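Local coordinates for protein ectonucleoside triphosphate diphosphohydrolase 4 (Homo sapiens, PDB 6WG5) that belongs to the GDA1/CD39 nucleoside phosphatase family and is expected to share the two-lobed fold of the actin-like superfamily, at residues A[100-105]-A[148-153]. Sequence-based numbering, arbitrary orientation.
Sequences EKVSDY and EDLLTD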
loop_
_atom_site.group_PDB
_atom_site.type_symbol
_atom_site.label_atom_id
_atom_site.label_comp_id
_atom_site.label_asym_id
_atom_site.label_seq_id
_atom_site.Cartn_x
_atom_site.Cartn_y
_atom_site.Cartn_z
ATOM N N GLU A 100 -7.169 -7.824 -29.020
ATOM C CA GLU A 100 -6.336 -8.733 -29.801
ATOM C C GLU A 100 -4.872 -8.310 -29.796
ATOM O O GLU A 100 -3.991 -9.155 -29.997
ATOM C CB GLU A 100 -6.849 -8.821 -31.245
ATOM C CG GLU A 100 -6.636 -7.565 -32.100
ATOM C CD GLU A 100 -7.690 -6.500 -31.871
ATOM O OE1 GLU A 100 -8.814 -6.848 -31.447
ATOM O OE2 GLU A 100 -7.393 -5.311 -32.121
ATOM N N LYS A 101 -4.598 -7.028 -29.563
ATOM C CA LYS A 101 -3.255 -6.468 -29.623
ATOM C C LYS A 101 -2.479 -6.624 -28.321
ATOM O O LYS A 101 -1.282 -6.319 -28.290
ATOM C CB LYS A 101 -3.356 -4.981 -29.997
ATOM C CG LYS A 101 -2.041 -4.222 -30.104
ATOM C CD LYS A 101 -2.298 -2.754 -30.419
ATOM C CE LYS A 101 -1.031 -1.922 -30.322
ATOM N NZ LYS A 101 -1.307 -0.470 -30.519
ATOM N N VAL A 102 -3.116 -7.115 -27.256
ATOM C CA VAL A 102 -2.520 -7.025 -25.927
ATOM C C VAL A 102 -1.391 -8.035 -25.749
ATOM O O VAL A 102 -0.400 -7.756 -25.066
ATOM C CB VAL A 102 -3.609 -7.195 -24.851
ATOM C CG1 VAL A 102 -4.041 -8.657 -24.723
ATOM C CG2 VAL A 102 -3.122 -6.659 -23.524
ATOM N N SER A 103 -1.517 -9.222 -26.347
ATOM C CA SER A 103 -0.533 -10.274 -26.110
ATOM C C SER A 103 0.854 -9.897 -26.615
ATOM O O SER A 103 1.847 -10.453 -26.129
ATOM C CB SER A 103 -0.993 -11.578 -26.761
ATOM O OG SER A 103 -2.165 -12.067 -26.132
ATOM N N ASP A 104 0.952 -8.976 -27.575
ATOM C CA ASP A 104 2.254 -8.495 -28.024
ATOM C C ASP A 104 2.818 -7.409 -27.118
ATOM O O ASP A 104 4.031 -7.175 -27.133
ATOM C CB ASP A 104 2.159 -7.959 -29.455
ATOM C CG ASP A 104 2.386 -9.036 -30.500
ATOM O OD1 ASP A 104 3.096 -10.020 -30.205
ATOM O OD2 ASP A 104 1.858 -8.894 -31.624
ATOM N N TYR A 105 1.968 -6.745 -26.333
ATOM C CA TYR A 105 2.437 -5.676 -25.457
ATOM C C TYR A 105 3.187 -6.231 -24.253
ATOM O O TYR A 105 4.186 -5.647 -23.816
ATOM C CB TYR A 105 1.249 -4.825 -25.015
ATOM C CG TYR A 105 1.467 -4.028 -23.753
ATOM C CD1 TYR A 105 2.205 -2.854 -23.768
ATOM C CD2 TYR A 105 0.915 -4.440 -22.547
ATOM C CE1 TYR A 105 2.400 -2.118 -22.615
ATOM C CE2 TYR A 105 1.103 -3.711 -21.389
ATOM C CZ TYR A 105 1.846 -2.552 -21.429
ATOM O OH TYR A 105 2.037 -1.821 -20.279
ATOM N N GLU A 148 -8.813 -13.049 -21.924
ATOM C CA GLU A 148 -8.937 -14.209 -22.801
ATOM C C GLU A 148 -7.848 -14.221 -23.867
ATOM O O GLU A 148 -7.333 -15.288 -24.218
ATOM C CB GLU A 148 -10.325 -14.231 -23.439
ATOM C CG GLU A 148 -11.280 -15.208 -22.771
ATOM C CD GLU A 148 -12.731 -14.951 -23.127
ATOM O OE1 GLU A 148 -13.071 -13.794 -23.457
ATOM O OE2 GLU A 148 -13.534 -15.907 -23.080
ATOM N N ASP A 149 -7.481 -13.052 -24.396
ATOM C CA ASP A 149 -6.394 -13.008 -25.369
ATOM C C ASP A 149 -5.083 -13.453 -24.735
ATOM O O ASP A 149 -4.281 -14.147 -25.370
ATOM C CB ASP A 149 -6.260 -11.602 -25.953
ATOM C CG ASP A 149 -5.333 -11.560 -27.156
ATOM O OD1 ASP A 149 -5.198 -12.596 -27.841
ATOM O OD2 ASP A 149 -4.740 -10.493 -27.418
ATOM N N LEU A 150 -4.848 -13.065 -23.480
ATOM C CA LEU A 150 -3.674 -13.547 -22.760
ATOM C C LEU A 150 -3.761 -15.046 -22.506
ATOM O O LEU A 150 -2.768 -15.768 -22.655
ATOM C CB LEU A 150 -3.527 -12.795 -21.437
ATOM C CG LEU A 150 -3.161 -11.313 -21.522
ATOM C CD1 LEU A 150 -3.402 -10.631 -20.186
ATOM C CD2 LEU A 150 -1.715 -11.143 -21.951
ATOM N N LEU A 151 -4.945 -15.533 -22.124
ATOM C CA LEU A 151 -5.093 -16.942 -21.776
ATOM C C LEU A 151 -4.936 -17.842 -22.996
ATOM O O LEU A 151 -4.308 -18.903 -22.911
ATOM C CB LEU A 151 -6.451 -17.170 -21.112
ATOM C CG LEU A 151 -6.597 -16.604 -19.697
ATOM C CD1 LEU A 151 -8.056 -16.598 -19.269
ATOM C CD2 LEU A 151 -5.759 -17.404 -18.714
ATOM N N THR A 152 -5.500 -17.444 -24.138
ATOM C CA THR A 152 -5.432 -18.289 -25.325
ATOM C C THR A 152 -4.082 -18.197 -26.026
ATOM O O THR A 152 -3.675 -19.150 -26.700
ATOM C CB THR A 152 -6.542 -17.916 -26.314
ATOM O OG1 THR A 152 -6.352 -16.570 -26.772
ATOM C CG2 THR A 152 -7.915 -18.045 -25.666
ATOM N N ASP A 153 -3.375 -17.078 -25.875
ATOM C CA ASP A 153 -2.165 -16.810 -26.645
ATOM C C ASP A 153 -0.885 -17.210 -25.923
ATOM O O ASP A 153 0.017 -17.776 -26.547
ATOM C CB ASP A 153 -2.098 -15.321 -27.003
ATOM C CG ASP A 153 -1.088 -15.026 -28.096
ATOM O OD1 ASP A 153 -1.455 -14.337 -29.074
ATOM O OD2 ASP A 153 0.070 -15.479 -27.982
#
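The carboxylate of D149 presents one face to the hydroxyl of S103, whose OG sits almost straight above CG, 3.4 Å away. V102 CG1 approaches the same side more obliquely, close to OD2. The setting is the flank of a sheet-and-helix lobe, consistent with the actin-like fold of the GDA1/CD39 family: helix 140-157 lies in the β-α-β crossover between the parallel strands 127-131 and 167-169, and the short turn at 102-105 leans on it. The carbonyl of E100 lies beside D149 OD2, somewhat off the carboxylate plane on the side away from S103, O to OD2 3.0 Å; both are acceptors, and no hydrogen bond joins them. A second flat group, the carboxylate of D153, faces the methylene of S103, with CB 3.7 Å over its CG. S103 is wedged between these two side chains, one helical turn apart. D149 reaches it with CG anti to the backbone N (chi1 -169°), and D153 extends in the same way. The apolar share is small: V102 CG1 stands 4.3 Å from L150 CG, on the buried side where V102 also touches I92 and L150 touches I106. Like-charged carboxylates lie near each other without touching, E100 OE1 to D149 OD2 at 6.8 Å and D104 OD1 to D153 OD1 at 6.4 Å, although D153 OD2 has a weak bond with H157 ND1. S103 OG also lies 3.1 Å from the backbone O of D149, which already takes a weak bond from D153 N, and 3.4 Å from D153 CB.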